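Local coordinates for activated BY transcription factor SSRB (Salmonella enterica, PDB 2WNW), which belongs to glycosyl hydrolase family 30, pairing a TIM-barrel domain with a beta-sandwich domain, and is known as SrfJ, at residues K288-C296 with N320-W331. Numbering follows the deposited sequence.
With GOL (glycerol), chain F.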
loop_
_atom_site.group_PDB
_atom_site.type_symbol
_atom_site.label_atom_id
_atom_site.label_comp_id
_atom_site.label_asym_id
_atom_site.label_seq_id
_atom_site.Cartn_x
_atom_site.Cartn_y
_atom_site.Cartn_z
ATOM N N LYS A 288 -6.532 12.717 13.711
ATOM C CA LYS A 288 -7.566 11.814 14.211
ATOM C C LYS A 288 -7.014 10.398 14.288
ATOM O O LYS A 288 -6.014 10.084 13.646
ATOM C CB LYS A 288 -8.796 11.848 13.302
ATOM C CG LYS A 288 -9.500 13.198 13.288
ATOM C CD LYS A 288 -9.886 13.627 14.696
ATOM C CE LYS A 288 -10.564 14.986 14.704
ATOM N NZ LYS A 288 -10.810 15.454 16.097
ATOM N N LYS A 289 -7.658 9.546 15.080
ATOM C CA LYS A 289 -7.198 8.172 15.227
ATOM C C LYS A 289 -8.043 7.199 14.419
ATOM O O LYS A 289 -9.263 7.334 14.350
ATOM C CB LYS A 289 -7.206 7.774 16.705
ATOM C CG LYS A 289 -6.228 8.583 17.547
ATOM C CD LYS A 289 -6.145 8.076 18.976
ATOM C CE LYS A 289 -5.100 8.848 19.770
ATOM N NZ LYS A 289 -4.964 8.318 21.164
ATOM N N LEU A 290 -7.376 6.228 13.800
ATOM C CA LEU A 290 -8.040 5.209 12.993
ATOM C C LEU A 290 -7.764 3.881 13.688
ATOM O O LEU A 290 -6.770 3.212 13.424
ATOM C CB LEU A 290 -7.471 5.213 11.574
ATOM C CG LEU A 290 -7.573 6.573 10.871
ATOM C CD1 LEU A 290 -6.887 6.505 9.511
ATOM C CD2 LEU A 290 -9.037 6.971 10.714
ATOM N N LEU A 291 -8.673 3.518 14.580
ATOM C CA LEU A 291 -8.545 2.321 15.397
ATOM C C LEU A 291 -9.215 1.050 14.882
ATOM O O LEU A 291 -10.387 1.070 14.504
ATOM C CB LEU A 291 -9.095 2.641 16.791
ATOM C CG LEU A 291 -9.249 1.537 17.836
ATOM C CD1 LEU A 291 -7.878 1.071 18.300
ATOM C CD2 LEU A 291 -10.062 2.071 19.010
ATOM N N PHE A 292 -8.470 -0.053 14.869
ATOM C CA PHE A 292 -9.053 -1.332 14.471
ATOM C C PHE A 292 -9.691 -1.812 15.771
ATOM O O PHE A 292 -8.987 -2.139 16.731
ATOM C CB PHE A 292 -7.989 -2.338 14.028
ATOM C CG PHE A 292 -8.544 -3.710 13.785
ATOM C CD1 PHE A 292 -9.300 -3.976 12.647
ATOM C CD2 PHE A 292 -8.381 -4.718 14.731
ATOM C CE1 PHE A 292 -9.893 -5.232 12.458
ATOM C CE2 PHE A 292 -8.970 -5.975 14.549
ATOM C CZ PHE A 292 -9.729 -6.225 13.406
ATOM N N SER A 293 -11.017 -1.862 15.808
ATOM C CA SER A 293 -11.709 -2.232 17.037
ATOM C C SER A 293 -12.281 -3.634 17.169
ATOM O O SER A 293 -12.660 -4.032 18.268
ATOM C CB SER A 293 -12.831 -1.229 17.304
ATOM O OG SER A 293 -13.782 -1.275 16.255
ATOM N N GLU A 294 -12.376 -4.381 16.077
ATOM C CA GLU A 294 -12.930 -5.723 16.182
ATOM C C GLU A 294 -12.750 -6.588 14.945
ATOM O O GLU A 294 -12.885 -6.127 13.816
ATOM C CB GLU A 294 -14.424 -5.658 16.511
ATOM C CG GLU A 294 -15.023 -7.013 16.853
ATOM C CD GLU A 294 -16.515 -7.073 16.601
ATOM O OE1 GLU A 294 -17.255 -6.246 17.175
ATOM O OE2 GLU A 294 -16.945 -7.955 15.827
ATOM N N GLY A 295 -12.458 -7.859 15.187
ATOM C CA GLY A 295 -12.290 -8.814 14.115
ATOM C C GLY A 295 -12.197 -10.200 14.724
ATOM O O GLY A 295 -11.786 -10.350 15.878
ATOM N N CYS A 296 -12.608 -11.208 13.962
ATOM C CA CYS A 296 -12.538 -12.594 14.412
ATOM C C CYS A 296 -12.722 -13.495 13.200
ATOM O O CYS A 296 -13.035 -13.021 12.102
ATOM C CB CYS A 296 -13.627 -12.897 15.456
ATOM S SG CYS A 296 -15.331 -12.971 14.818
ATOM N N ASN A 320 -3.127 -2.849 8.086
ATOM C CA ASN A 320 -3.707 -1.746 8.842
ATOM C C ASN A 320 -2.629 -0.797 9.348
ATOM O O ASN A 320 -2.696 0.408 9.121
ATOM C CB ASN A 320 -4.515 -2.276 10.036
ATOM C CG ASN A 320 -5.831 -2.904 9.620
ATOM O OD1 ASN A 320 -6.534 -3.501 10.436
ATOM N ND2 ASN A 320 -6.174 -2.767 8.352
ATOM N N PHE A 321 -1.626 -1.339 10.028
ATOM C CA PHE A 321 -0.570 -0.491 10.565
ATOM C C PHE A 321 0.267 0.197 9.491
ATOM O O PHE A 321 0.678 1.343 9.669
ATOM C CB PHE A 321 0.293 -1.295 11.540
ATOM C CG PHE A 321 -0.396 -1.568 12.850
ATOM C CD1 PHE A 321 -0.747 -0.516 13.695
ATOM C CD2 PHE A 321 -0.729 -2.864 13.227
ATOM C CE1 PHE A 321 -1.418 -0.750 14.893
ATOM C CE2 PHE A 321 -1.402 -3.110 14.425
ATOM C CZ PHE A 321 -1.749 -2.051 15.260
ATOM N N LYS A 322 0.509 -0.477 8.371
ATOM C CA LYS A 322 1.271 0.154 7.298
ATOM C C LYS A 322 0.449 1.297 6.711
ATOM O O LYS A 322 0.997 2.250 6.159
ATOM C CB LYS A 322 1.587 -0.845 6.182
ATOM C CG LYS A 322 2.650 -1.862 6.537
ATOM C CD LYS A 322 3.819 -1.799 5.560
ATOM C CE LYS A 322 4.521 -0.458 5.598
ATOM N NZ LYS A 322 5.651 -0.380 4.616
ATOM N N SER A 323 -0.871 1.200 6.845
ATOM C CA SER A 323 -1.772 2.205 6.290
ATOM C C SER A 323 -2.212 3.347 7.207
ATOM O O SER A 323 -2.973 4.210 6.776
ATOM C CB SER A 323 -3.006 1.508 5.717
ATOM O OG SER A 323 -2.606 0.542 4.761
ATOM N N GLY A 324 -1.762 3.351 8.459
ATOM C CA GLY A 324 -2.120 4.441 9.356
ATOM C C GLY A 324 -2.928 4.112 10.603
ATOM O O GLY A 324 -3.350 5.024 11.317
ATOM N N CYS A 325 -3.129 2.823 10.871
ATOM C CA CYS A 325 -3.902 2.354 12.026
ATOM C C CYS A 325 -3.285 2.765 13.364
ATOM O O CYS A 325 -2.071 2.693 13.541
ATOM C CB CYS A 325 -4.032 0.828 11.967
ATOM S SG CYS A 325 -4.993 0.097 13.304
ATOM N N SER A 326 -4.130 3.171 14.308
ATOM C CA SER A 326 -3.661 3.619 15.622
ATOM C C SER A 326 -3.714 2.574 16.737
ATOM O O SER A 326 -3.268 2.837 17.852
ATOM C CB SER A 326 -4.461 4.849 16.069
ATOM O OG SER A 326 -5.829 4.523 16.271
ATOM N N GLY A 327 -4.264 1.398 16.454
ATOM C CA GLY A 327 -4.347 0.383 17.490
ATOM C C GLY A 327 -5.088 -0.857 17.046
ATOM O O GLY A 327 -5.818 -0.826 16.055
ATOM N N PHE A 328 -4.911 -1.944 17.795
ATOM C CA PHE A 328 -5.534 -3.222 17.477
ATOM C C PHE A 328 -6.297 -3.827 18.649
ATOM O O PHE A 328 -5.746 -4.002 19.740
ATOM C CB PHE A 328 -4.455 -4.214 17.018
ATOM C CG PHE A 328 -4.924 -5.651 16.934
ATOM C CD1 PHE A 328 -5.517 -6.139 15.772
ATOM C CD2 PHE A 328 -4.767 -6.513 18.017
ATOM C CE1 PHE A 328 -5.945 -7.466 15.686
ATOM C CE2 PHE A 328 -5.193 -7.847 17.946
ATOM C CZ PHE A 328 -5.783 -8.322 16.773
ATOM N N ILE A 329 -7.566 -4.142 18.417
ATOM C CA ILE A 329 -8.381 -4.785 19.432
ATOM C C ILE A 329 -9.105 -5.968 18.800
ATOM O O ILE A 329 -9.952 -5.804 17.916
ATOM C CB ILE A 329 -9.436 -3.849 20.046
ATOM C CG1 ILE A 329 -8.775 -2.558 20.544
ATOM C CG2 ILE A 329 -10.102 -4.554 21.231
ATOM C CD1 ILE A 329 -9.753 -1.571 21.165
ATOM N N ASP A 330 -8.741 -7.159 19.258
ATOM C CA ASP A 330 -9.334 -8.407 18.794
ATOM C C ASP A 330 -10.733 -8.501 19.406
ATOM O O ASP A 330 -11.072 -7.733 20.307
ATOM C CB ASP A 330 -8.455 -9.570 19.266
ATOM C CG ASP A 330 -8.991 -10.934 18.863
ATOM O OD1 ASP A 330 -9.596 -11.061 17.775
ATOM O OD2 ASP A 330 -8.781 -11.890 19.637
ATOM N N TRP A 331 -11.548 -9.422 18.906
ATOM C CA TRP A 331 -12.894 -9.611 19.441
ATOM C C TRP A 331 -12.714 -10.463 20.706
ATOM O O TRP A 331 -11.705 -10.314 21.400
ATOM C CB TRP A 331 -13.763 -10.317 18.390
ATOM C CG TRP A 331 -15.264 -10.381 18.647
ATOM C CD1 TRP A 331 -16.147 -11.213 18.019
ATOM C CD2 TRP A 331 -16.046 -9.586 19.561
ATOM N NE1 TRP A 331 -17.422 -10.993 18.480
ATOM C CE2 TRP A 331 -17.393 -10.002 19.427
ATOM C CE3 TRP A 331 -15.744 -8.568 20.479
ATOM C CZ2 TRP A 331 -18.437 -9.437 20.176
ATOM C CZ3 TRP A 331 -16.785 -8.003 21.228
ATOM C CH2 TRP A 331 -18.115 -8.443 21.070
HETATM C C1 GOL F . -19.840 -9.918 15.994
HETATM O O1 GOL F . -19.895 -11.113 16.768
HETATM C C2 GOL F . -20.238 -8.717 16.886
HETATM O O2 GOL F . -21.493 -8.918 17.454
HETATM C C3 GOL F . -20.382 -7.409 16.101
HETATM O O3 GOL F . -19.232 -6.992 15.438
HETATM O O HOH W 1 -4.460 6.617 13.239
#
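Phe292 and Phe328 share one face of the sheet, their rings nearly parallel (9° between planes) but offset so that little of one lies over the other; they come closest at Phe292 CD2 and Phe328 CD1, 3.4 Å apart, with Phe292 CE2 and Phe328 CE1 next to them. Both rings have CG anti to the backbone N (chi1 173° in Phe292), which sends them the same way. Cys325 SG packs near Phe292 CB, and the backbone N of Glu294 sits over the centre of the Phe292 ring. On the opposite face, Leu291 CD2 meets Ile329 CD1 at 4.2 Å, and Leu291 CD1 leans on Gly327. Strands 289-294 and 327-330 run parallel, the seventh and eighth of the closed TIM barrel, joined through helix 305-322 in a beta-alpha-beta crossover. Phe292 straddles the pairing: its N donates to Gly327 O and its O accepts from Ile329 N, both at 3.0 Å, the second bond more bent. At the N-terminal end, Ser326 N gives a nearly straight 2.8 Å bond to Leu290 O from above the carbonyl plane, and a water links Leu290 N to Gly324 O. Gly324 closes helix 305-322 in a Schellman motif. At the other end Trp331 N reaches Gly295 O. The Glu294 carboxylate stacks over one face of the Trp331 indole, planes 15° apart, while Cys296 SG lies at the ring edge, 3.7 Å from Trp331 CD1. Arg87 and Tyr270 hold the carboxylate oxygens. Glycerol lies beside both groups: Trp331 NE1 donates to its O1 at 3.0 Å, and its O3 sits against both Glu294 carboxylate oxygens.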